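Local coordinates for CAS6A (Thermus thermophilus, PDB 4C97), which probably acts as an endoribonuclease that processes CRISPR precursor RNA in antiviral defence, as Cas6 family members generally do, at residues A[125-133]-A[225-233]; A[161-171]-A[204-215]. The protein carries 1 engineered substitution. All coordinates share one frame; numbering follows the deposited sequence.

Contact 1. Residues A[125-133]-A[225-233]; sequences RFASPTFFR and SGVGAKTSL. With SO4 (sulfate ion), chain C; SO4 (sulfate ion), chain D.
Phe-126 meets Val-227 edge-on: its CE1 lies 4.1 Å from Val-227 CG1, near the ring plane. Just before it, Arg-125 NH2 donates to sulfate D O1 (3.0 Å). Past the corner at Ser-128, Thr-130 lays CG2 against Val-227 CG1 (3.9 Å), while its OG1 donates to Ser-128 O. Phe-131 provides the one direct hydrogen bond across the contact: Ala-229 N donates to Phe-131 O over 2.8 Å, almost straight at 174°. A water accepts from Phe-131 N (3.0 Å) and can donate to Val-227 O and Ala-229 O. With CG between backbone N and carbonyl carbon (chi1 59°), the Phe-131 ring swings back toward the loop; Ala-229 O lies over one face, offset toward the rim, and CE1 touches Ala-229 CB (3.9 Å). Phe-132 meets Gly-228 obliquely, CE1 to CA 3.6 Å. Gly-226 to Gly-236 read GVGAKTSLGYG, the glycine-rich loop of Cas6 and other RAMP proteins. Here Lys-230 NZ donates to sulfate C O2 (2.8 Å); both anions probably come from the crystallisation liquor. Strand 121-127 lies between 199-203 and 238-241, strand 129-134 pairs with 137-139, and helix 144-158 packs on Phe-132.

Contact 2. Residues A[161-171]-A[204-215]; sequences LKAPEGVREAL and LPRATEEEALWL
Trp-214 carries CG roughly anti to its carbonyl carbon (chi1 -88°), which turns one indole face to Ala-163, and Val-167, its CG1 anti to the backbone N (chi1 171°), sets that methyl against the start of the same ring system. The two helices belong to the C-terminal ferredoxin-like domain of a RAMP protein: 209-225 is the second helix of that fold, and the short helix 165-174 precedes strand 176-186. Their segment axes cross at -65°, 9.8 Å apart. Ala-163 CB sits over the six-membered ring, 3.7 Å from its centroid, a CH-pi contact, while Leu-161 O comes to the ring edge in its plane. Val-167 CG1 lies 3.8 Å from Trp-214 CG, and CG2 rests against the Glu-210 carboxylate. Leu-171 lies across helix 209-225, CD2 on Leu-215 CB (3.9 Å) and CD1 near Trp-214 CB. Leu-204, just before that helix, puts CD1 3.5 Å from Ala-170 O and CD2 against Leu-171 CD2. Phe-114 meets the indole edge-to-face, and Leu-152 and Leu-155 of helix 144-158 pack on it. The buried Glu-211 carboxylate lies against Ala-170 CB and forms a salt bridge with Arg-174, which probably favours its charged form. It also completes a capping box: Glu-211 N donates to Thr-208 OG1 and Thr-208 N to Glu-211 OE1, both 3.0 Å, the latter from well above the carboxylate plane.

How the contacts relate
Helix 209-225 joins the two contacts: its first turns pack in contact 2, and its last residue opens the loop of contact 1. Their centres are about 23 Å apart and the nearest atoms about 11 Å, so they do not touch. Along the chain the order is 125-133, 161-171, 204-215, 225-233. Contact 1, about 7 Å from the chain centre, packs the glycine-rich loop against the corner between strand 121-127, in the sheet with 176-186, 199-203 and 238-241, and strand 129-134. Contact 2, about 21 Å out, packs the extra helix 165-174 on the start of helix 209-225, which thus runs from the outer edge of the ferredoxin-like domain to the loop.

Contact 1. Residues A[125-133]-A[225-233]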
loop_
_atom_site.group_PDB
_atom_site.type_symbol
_atom_site.label_atom_id
_atom_site.label_comp_id
_atom_site.label_asym_id
_atom_site.label_seq_id
_atom_site.Cartn_x
_atom_site.Cartn_y
_atom_site.Cartn_z
ATOM N N ARG A 125 3.618 -0.015 10.141
ATOM C CA ARG A 125 2.330 0.402 10.659
ATOM C C ARG A 125 1.264 0.042 9.647
ATOM O O ARG A 125 1.331 0.416 8.465
ATOM C CB ARG A 125 2.258 1.895 10.986
ATOM C CG ARG A 125 0.908 2.263 11.618
ATOM C CD ARG A 125 0.877 3.623 12.268
ATOM N NE ARG A 125 0.595 4.680 11.301
ATOM C CZ ARG A 125 -0.624 5.020 10.886
ATOM N NH1 ARG A 125 -1.702 4.395 11.341
ATOM N NH2 ARG A 125 -0.762 5.997 10.007
ATOM N N PHE A 126 0.289 -0.709 10.126
ATOM C CA PHE A 126 -0.856 -1.127 9.339
ATOM C C PHE A 126 -1.964 -0.155 9.674
ATOM O O PHE A 126 -2.509 -0.149 10.786
ATOM C CB PHE A 126 -1.230 -2.572 9.694
ATOM C CG PHE A 126 -0.129 -3.563 9.389
ATOM C CD1 PHE A 126 -0.017 -4.126 8.133
ATOM C CD2 PHE A 126 0.838 -3.881 10.342
ATOM C CE1 PHE A 126 0.988 -5.013 7.843
ATOM C CE2 PHE A 126 1.832 -4.760 10.051
ATOM C CZ PHE A 126 1.929 -5.320 8.804
ATOM N N ALA A 127 -2.259 0.693 8.691
ATOM C CA ALA A 127 -3.100 1.872 8.876
ATOM C C ALA A 127 -4.544 1.639 8.454
ATOM O O ALA A 127 -5.412 2.469 8.734
ATOM C CB ALA A 127 -2.517 3.067 8.115
ATOM N N SER A 128 -4.795 0.555 7.729
ATOM C CA SER A 128 -6.163 0.128 7.456
ATOM C C SER A 128 -6.188 -1.382 7.612
ATOM O O SER A 128 -5.143 -2.019 7.610
ATOM C CB SER A 128 -6.601 0.558 6.065
ATOM O OG SER A 128 -6.071 -0.303 5.088
ATOM N N PRO A 129 -7.379 -1.973 7.735
ATOM C CA PRO A 129 -7.397 -3.406 8.065
ATOM C C PRO A 129 -6.667 -4.251 7.025
ATOM O O PRO A 129 -6.880 -4.087 5.826
ATOM C CB PRO A 129 -8.899 -3.725 8.120
ATOM C CG PRO A 129 -9.529 -2.411 8.500
ATOM C CD PRO A 129 -8.731 -1.388 7.728
ATOM N N THR A 130 -5.796 -5.130 7.502
ATOM C CA THR A 130 -4.896 -5.899 6.659
ATOM C C THR A 130 -5.157 -7.382 6.844
ATOM O O THR A 130 -5.239 -7.875 7.981
ATOM C CB THR A 130 -3.436 -5.553 7.011
ATOM O OG1 THR A 130 -3.200 -4.143 6.821
ATOM C CG2 THR A 130 -2.473 -6.339 6.168
ATOM N N PHE A 131 -5.314 -8.103 5.738
ATOM C CA PHE A 131 -5.594 -9.528 5.783
ATOM C C PHE A 131 -5.073 -10.240 4.540
ATOM O O PHE A 131 -4.629 -9.600 3.563
ATOM C CB PHE A 131 -7.099 -9.794 6.019
ATOM C CG PHE A 131 -8.005 -9.194 4.968
ATOM C CD1 PHE A 131 -8.344 -9.921 3.840
ATOM C CD2 PHE A 131 -8.534 -7.918 5.119
ATOM C CE1 PHE A 131 -9.189 -9.384 2.874
ATOM C CE2 PHE A 131 -9.373 -7.382 4.141
ATOM C CZ PHE A 131 -9.683 -8.116 3.035
ATOM N N PHE A 132 -5.120 -11.568 4.595
ATOM C CA PHE A 132 -4.522 -12.440 3.582
ATOM C C PHE A 132 -5.485 -13.535 3.241
ATOM O O PHE A 132 -6.329 -13.904 4.037
ATOM C CB PHE A 132 -3.206 -13.048 4.133
ATOM C CG PHE A 132 -2.274 -12.012 4.624
ATOM C CD1 PHE A 132 -1.390 -11.399 3.755
ATOM C CD2 PHE A 132 -2.354 -11.555 5.933
ATOM C CE1 PHE A 132 -0.577 -10.393 4.192
ATOM C CE2 PHE A 132 -1.552 -10.567 6.373
ATOM C CZ PHE A 132 -0.653 -9.958 5.495
ATOM N N ARG A 133 -5.403 -14.034 2.015
ATOM C CA ARG A 133 -6.267 -15.130 1.620
ATOM C C ARG A 133 -5.538 -16.429 1.910
ATOM O O ARG A 133 -4.421 -16.622 1.463
ATOM C CB ARG A 133 -6.632 -15.040 0.140
ATOM C CG ARG A 133 -7.666 -16.083 -0.286
ATOM C CD ARG A 133 -8.165 -15.831 -1.705
ATOM N NE ARG A 133 -9.116 -16.846 -2.168
ATOM C CZ ARG A 133 -10.359 -16.986 -1.710
ATOM N NH1 ARG A 133 -10.818 -16.194 -0.746
ATOM N NH2 ARG A 133 -11.143 -17.936 -2.213
ATOM N N SER A 225 2.535 -0.059 -2.318
ATOM C CA SER A 225 1.765 -1.249 -2.689
ATOM C C SER A 225 0.649 -1.604 -1.705
ATOM O O SER A 225 -0.395 -2.165 -2.078
ATOM C CB SER A 225 2.681 -2.462 -2.810
ATOM O OG SER A 225 3.294 -2.725 -1.574
ATOM N N GLY A 226 0.881 -1.303 -0.441
ATOM C CA GLY A 226 0.062 -1.858 0.613
ATOM C C GLY A 226 0.400 -3.318 0.814
ATOM O O GLY A 226 1.282 -3.885 0.155
ATOM N N VAL A 227 -0.311 -3.940 1.744
ATOM C CA VAL A 227 0.027 -5.292 2.166
ATOM C C VAL A 227 -1.204 -6.195 2.112
ATOM O O VAL A 227 -2.279 -5.811 2.553
ATOM C CB VAL A 227 0.554 -5.299 3.598
ATOM C CG1 VAL A 227 0.765 -6.729 4.074
ATOM C CG2 VAL A 227 1.870 -4.516 3.727
ATOM N N GLY A 228 -1.026 -7.396 1.580
ATOM C CA GLY A 228 -2.075 -8.404 1.600
ATOM C C GLY A 228 -3.162 -8.227 0.567
ATOM O O GLY A 228 -2.934 -7.682 -0.520
ATOM N N ALA A 229 -4.347 -8.692 0.915
ATOM C CA ALA A 229 -5.450 -8.815 -0.029
ATOM C C ALA A 229 -6.300 -7.561 -0.119
ATOM O O ALA A 229 -6.420 -6.801 0.838
ATOM C CB ALA A 229 -6.314 -9.989 0.375
ATOM N N LYS A 230 -6.920 -7.385 -1.280
ATOM C CA LYS A 230 -7.921 -6.349 -1.506
ATOM C C LYS A 230 -7.371 -4.953 -1.264
ATOM O O LYS A 230 -8.073 -4.073 -0.780
ATOM C CB LYS A 230 -9.181 -6.651 -0.697
ATOM C CG LYS A 230 -9.626 -8.068 -0.997
ATOM C CD LYS A 230 -11.071 -8.210 -1.359
ATOM C CE LYS A 230 -11.393 -9.660 -1.715
ATOM N NZ LYS A 230 -11.312 -9.898 -3.189
ATOM N N THR A 231 -6.114 -4.740 -1.647
ATOM C CA THR A 231 -5.565 -3.400 -1.590
ATOM C C THR A 231 -6.284 -2.460 -2.577
ATOM O O THR A 231 -6.182 -1.249 -2.450
ATOM C CB THR A 231 -4.060 -3.394 -1.852
ATOM O OG1 THR A 231 -3.773 -4.027 -3.112
ATOM C CG2 THR A 231 -3.348 -4.106 -0.751
ATOM N N SER A 232 -7.009 -3.027 -3.541
ATOM C CA SER A 232 -7.784 -2.213 -4.474
ATOM C C SER A 232 -8.998 -1.590 -3.782
ATOM O O SER A 232 -9.650 -0.676 -4.338
ATOM C CB SER A 232 -8.218 -3.035 -5.695
ATOM O OG SER A 232 -9.169 -4.024 -5.329
ATOM N N LEU A 233 -9.310 -2.079 -2.586
ATOM C CA LEU A 233 -10.442 -1.573 -1.817
ATOM C C LEU A 233 -10.016 -0.804 -0.582
ATOM O O LEU A 233 -10.840 -0.488 0.270
ATOM C CB LEU A 233 -11.412 -2.710 -1.439
ATOM C CG LEU A 233 -12.119 -3.364 -2.619
ATOM C CD1 LEU A 233 -12.858 -4.624 -2.125
ATOM C CD2 LEU A 233 -13.105 -2.418 -3.262
HETATM S S SO4 C . -13.063 -8.206 -5.624
HETATM O O1 SO4 C . -12.571 -7.419 -4.519
HETATM O O2 SO4 C . -13.271 -9.558 -5.126
HETATM O O3 SO4 C . -14.299 -7.613 -6.108
HETATM O O4 SO4 C . -12.109 -8.207 -6.725
HETATM S S SO4 D . -4.101 7.487 9.106
HETATM O O1 SO4 D . -2.894 7.327 8.308
HETATM O O2 SO4 D . -4.060 6.497 10.184
HETATM O O3 SO4 D . -4.132 8.826 9.679
HETATM O O4 SO4 D . -5.336 7.279 8.358
HETATM O O HOH W 1 -5.043 -6.377 3.297
#

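Contact 2. Residues A[161-171]-A[204-215]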
loop_
_atom_site.group_PDB
_atom_site.type_symbol
_atom_site.label_atom_id
_atom_site.label_comp_id
_atom_site.label_asym_id
_atom_site.label_seq_id
_atom_site.Cartn_x
_atom_site.Cartn_y
_atom_site.Cartn_z
ATOM N N LEU A 161 13.826 -5.957 -10.502
ATOM C CA LEU A 161 14.756 -6.893 -9.878
ATOM C C LEU A 161 14.027 -7.960 -9.085
ATOM O O LEU A 161 13.072 -7.668 -8.384
ATOM C CB LEU A 161 15.648 -6.100 -8.921
ATOM C CG LEU A 161 16.930 -6.725 -8.385
ATOM C CD1 LEU A 161 17.846 -7.165 -9.511
ATOM C CD2 LEU A 161 17.629 -5.700 -7.494
ATOM N N LYS A 162 14.490 -9.195 -9.196
ATOM C CA LYS A 162 13.957 -10.278 -8.391
ATOM C C LYS A 162 14.970 -10.674 -7.340
ATOM O O LYS A 162 16.176 -10.577 -7.558
ATOM C CB LYS A 162 13.623 -11.469 -9.273
ATOM C CG LYS A 162 12.467 -11.144 -10.162
ATOM C CD LYS A 162 12.017 -12.289 -10.985
ATOM C CE LYS A 162 10.853 -11.859 -11.835
ATOM N NZ LYS A 162 10.152 -13.023 -12.403
ATOM N N ALA A 163 14.479 -11.143 -6.203
ATOM C CA ALA A 163 15.378 -11.543 -5.131
ATOM C C ALA A 163 15.968 -12.916 -5.408
ATOM O O ALA A 163 15.269 -13.832 -5.854
ATOM C CB ALA A 163 14.654 -11.559 -3.811
ATOM N N PRO A 164 17.260 -13.081 -5.118
ATOM C CA PRO A 164 17.820 -14.433 -5.166
ATOM C C PRO A 164 17.006 -15.358 -4.266
ATOM O O PRO A 164 16.485 -14.922 -3.242
ATOM C CB PRO A 164 19.236 -14.247 -4.623
ATOM C CG PRO A 164 19.568 -12.829 -4.986
ATOM C CD PRO A 164 18.279 -12.070 -4.802
ATOM N N GLU A 165 16.896 -16.620 -4.651
ATOM C CA GLU A 165 16.028 -17.549 -3.932
ATOM C C GLU A 165 16.392 -17.664 -2.448
ATOM O O GLU A 165 15.516 -17.720 -1.591
ATOM C CB GLU A 165 16.038 -18.918 -4.632
ATOM C CG GLU A 165 14.920 -19.849 -4.180
ATOM C CD GLU A 165 13.546 -19.384 -4.606
ATOM O OE1 GLU A 165 13.458 -18.591 -5.556
ATOM O OE2 GLU A 165 12.537 -19.810 -3.988
ATOM N N GLY A 166 17.687 -17.685 -2.144
ATOM C CA GLY A 166 18.139 -17.714 -0.760
ATOM C C GLY A 166 17.737 -16.490 0.059
ATOM O O GLY A 166 17.511 -16.600 1.280
ATOM N N VAL A 167 17.689 -15.320 -0.598
ATOM C CA VAL A 167 17.224 -14.082 0.048
ATOM C C VAL A 167 15.738 -14.184 0.365
ATOM O O VAL A 167 15.293 -13.887 1.478
ATOM C CB VAL A 167 17.501 -12.821 -0.827
ATOM C CG1 VAL A 167 16.812 -11.576 -0.247
ATOM C CG2 VAL A 167 18.985 -12.607 -0.951
ATOM N N ARG A 168 14.968 -14.634 -0.620
ATOM C CA ARG A 168 13.552 -14.928 -0.409
ATOM C C ARG A 168 13.373 -15.884 0.762
ATOM O O ARG A 168 12.546 -15.654 1.655
ATOM C CB ARG A 168 12.937 -15.520 -1.686
ATOM C CG ARG A 168 11.548 -16.108 -1.510
ATOM C CD ARG A 168 10.970 -16.639 -2.827
ATOM N NE ARG A 168 10.461 -15.568 -3.683
ATOM C CZ ARG A 168 9.177 -15.214 -3.780
ATOM N NH1 ARG A 168 8.225 -15.864 -3.111
ATOM N NH2 ARG A 168 8.836 -14.226 -4.586
ATOM N N GLU A 169 14.158 -16.957 0.775
ATOM C CA GLU A 169 14.015 -17.969 1.811
ATOM C C GLU A 169 14.278 -17.361 3.187
ATOM O O GLU A 169 13.534 -17.608 4.149
ATOM C CB GLU A 169 14.968 -19.151 1.540
ATOM C CG GLU A 169 14.648 -20.408 2.328
ATOM C CD GLU A 169 15.190 -20.390 3.748
ATOM O OE1 GLU A 169 16.112 -19.600 4.053
ATOM O OE2 GLU A 169 14.687 -21.186 4.571
ATOM N N ALA A 170 15.346 -16.570 3.285
ATOM C CA ALA A 170 15.616 -15.876 4.546
ATOM C C ALA A 170 14.470 -14.951 4.951
ATOM O O ALA A 170 14.019 -14.967 6.099
ATOM C CB ALA A 170 16.884 -15.095 4.439
ATOM N N LEU A 171 14.004 -14.138 4.014
ATOM C CA LEU A 171 12.967 -13.167 4.346
ATOM C C LEU A 171 11.704 -13.867 4.828
ATOM O O LEU A 171 11.121 -13.478 5.845
ATOM C CB LEU A 171 12.633 -12.296 3.142
ATOM C CG LEU A 171 13.715 -11.304 2.732
ATOM C CD1 LEU A 171 13.448 -10.799 1.342
ATOM C CD2 LEU A 171 13.825 -10.144 3.743
ATOM N N LEU A 204 15.007 -9.865 11.226
ATOM C CA LEU A 204 15.645 -10.967 10.519
ATOM C C LEU A 204 17.001 -11.284 11.148
ATOM O O LEU A 204 17.987 -10.558 10.935
ATOM C CB LEU A 204 15.827 -10.614 9.038
ATOM C CG LEU A 204 16.520 -11.673 8.180
ATOM C CD1 LEU A 204 15.910 -13.046 8.367
ATOM C CD2 LEU A 204 16.495 -11.277 6.707
ATOM N N PRO A 205 17.062 -12.367 11.938
ATOM C CA PRO A 205 18.322 -12.729 12.583
ATOM C C PRO A 205 19.391 -13.027 11.561
ATOM O O PRO A 205 19.117 -13.677 10.546
ATOM C CB PRO A 205 17.972 -14.011 13.355
ATOM C CG PRO A 205 16.500 -13.965 13.516
ATOM C CD PRO A 205 15.969 -13.279 12.302
ATOM N N ARG A 206 20.597 -12.585 11.880
ATOM C CA ARG A 206 21.800 -12.805 11.080
ATOM C C ARG A 206 21.620 -12.473 9.616
ATOM O O ARG A 206 22.187 -13.139 8.751
ATOM C CB ARG A 206 22.287 -14.252 11.220
ATOM C CG ARG A 206 22.508 -14.708 12.656
ATOM C CD ARG A 206 23.834 -14.178 13.276
ATOM N NE ARG A 206 25.068 -14.719 12.686
ATOM C CZ ARG A 206 25.906 -14.048 11.893
ATOM N NH1 ARG A 206 25.665 -12.789 11.542
ATOM N NH2 ARG A 206 27.001 -14.646 11.439
ATOM N N ALA A 207 20.838 -11.439 9.324
ATOM C CA ALA A 207 20.688 -11.014 7.940
ATOM C C ALA A 207 22.034 -10.685 7.320
ATOM O O ALA A 207 22.842 -9.972 7.908
ATOM C CB ALA A 207 19.782 -9.785 7.840
ATOM N N THR A 208 22.256 -11.164 6.101
ATOM C CA THR A 208 23.358 -10.649 5.300
ATOM C C THR A 208 23.049 -9.205 4.924
ATOM O O THR A 208 21.908 -8.760 5.064
ATOM C CB THR A 208 23.527 -11.440 4.026
ATOM O OG1 THR A 208 22.386 -11.227 3.194
ATOM C CG2 THR A 208 23.673 -12.926 4.317
ATOM N N GLU A 209 24.039 -8.470 4.428
ATOM C CA GLU A 209 23.787 -7.098 3.975
ATOM C C GLU A 209 22.708 -7.091 2.891
ATOM O O GLU A 209 21.781 -6.295 2.947
ATOM C CB GLU A 209 25.055 -6.428 3.432
ATOM C CG GLU A 209 24.808 -4.949 2.992
ATOM C CD GLU A 209 26.062 -4.210 2.539
ATOM O OE1 GLU A 209 27.162 -4.799 2.560
ATOM O OE2 GLU A 209 25.945 -3.025 2.155
ATOM N N GLU A 210 22.819 -7.999 1.927
ATOM C CA GLU A 210 21.858 -8.087 0.833
ATOM C C GLU A 210 20.427 -8.339 1.355
ATOM O O GLU A 210 19.447 -7.691 0.952
ATOM C CB GLU A 210 22.282 -9.189 -0.139
ATOM C CG GLU A 210 21.354 -9.363 -1.319
ATOM C CD GLU A 210 21.780 -10.483 -2.263
ATOM O OE1 GLU A 210 22.367 -11.474 -1.785
ATOM O OE2 GLU A 210 21.516 -10.364 -3.488
ATOM N N GLU A 211 20.314 -9.287 2.274
ATOM C CA GLU A 211 19.016 -9.595 2.878
ATOM C C GLU A 211 18.406 -8.403 3.619
ATOM O O GLU A 211 17.198 -8.130 3.515
ATOM C CB GLU A 211 19.166 -10.781 3.826
ATOM C CG GLU A 211 19.363 -12.128 3.090
ATOM C CD GLU A 211 19.859 -13.253 3.992
ATOM O OE1 GLU A 211 20.015 -13.022 5.211
ATOM O OE2 GLU A 211 20.103 -14.370 3.473
ATOM N N ALA A 212 19.245 -7.712 4.397
ATOM C CA ALA A 212 18.794 -6.552 5.162
ATOM C C ALA A 212 18.393 -5.402 4.217
ATOM O O ALA A 212 17.438 -4.654 4.474
ATOM C CB ALA A 212 19.908 -6.110 6.140
ATOM N N LEU A 213 19.120 -5.272 3.109
ATOM C CA LEU A 213 18.714 -4.297 2.097
ATOM C C LEU A 213 17.336 -4.618 1.478
ATOM O O LEU A 213 16.470 -3.729 1.356
ATOM C CB LEU A 213 19.754 -4.176 0.996
ATOM C CG LEU A 213 19.520 -2.960 0.129
ATOM C CD1 LEU A 213 19.753 -1.675 0.913
ATOM C CD2 LEU A 213 20.408 -3.024 -1.117
ATOM N N TRP A 214 17.147 -5.874 1.069
ATOM C CA TRP A 214 15.852 -6.289 0.567
ATOM C C TRP A 214 14.747 -6.063 1.606
ATOM O O TRP A 214 13.662 -5.588 1.275
ATOM C CB TRP A 214 15.903 -7.758 0.133
ATOM C CG TRP A 214 16.349 -7.910 -1.291
ATOM C CD1 TRP A 214 17.628 -8.080 -1.746
ATOM C CD2 TRP A 214 15.514 -7.858 -2.462
ATOM N NE1 TRP A 214 17.639 -8.152 -3.122
ATOM C CE2 TRP A 214 16.352 -8.011 -3.585
ATOM C CE3 TRP A 214 14.135 -7.693 -2.655
ATOM C CZ2 TRP A 214 15.866 -8.020 -4.879
ATOM C CZ3 TRP A 214 13.650 -7.704 -3.946
ATOM C CH2 TRP A 214 14.512 -7.867 -5.041
ATOM N N LEU A 215 15.004 -6.406 2.870
ATOM C CA LEU A 215 13.996 -6.139 3.906
ATOM C C LEU A 215 13.615 -4.647 3.925
ATOM O O LEU A 215 12.418 -4.279 3.919
ATOM C CB LEU A 215 14.481 -6.612 5.280
ATOM C CG LEU A 215 13.489 -6.431 6.428
ATOM C CD1 LEU A 215 12.198 -7.261 6.243
ATOM C CD2 LEU A 215 14.149 -6.770 7.747
#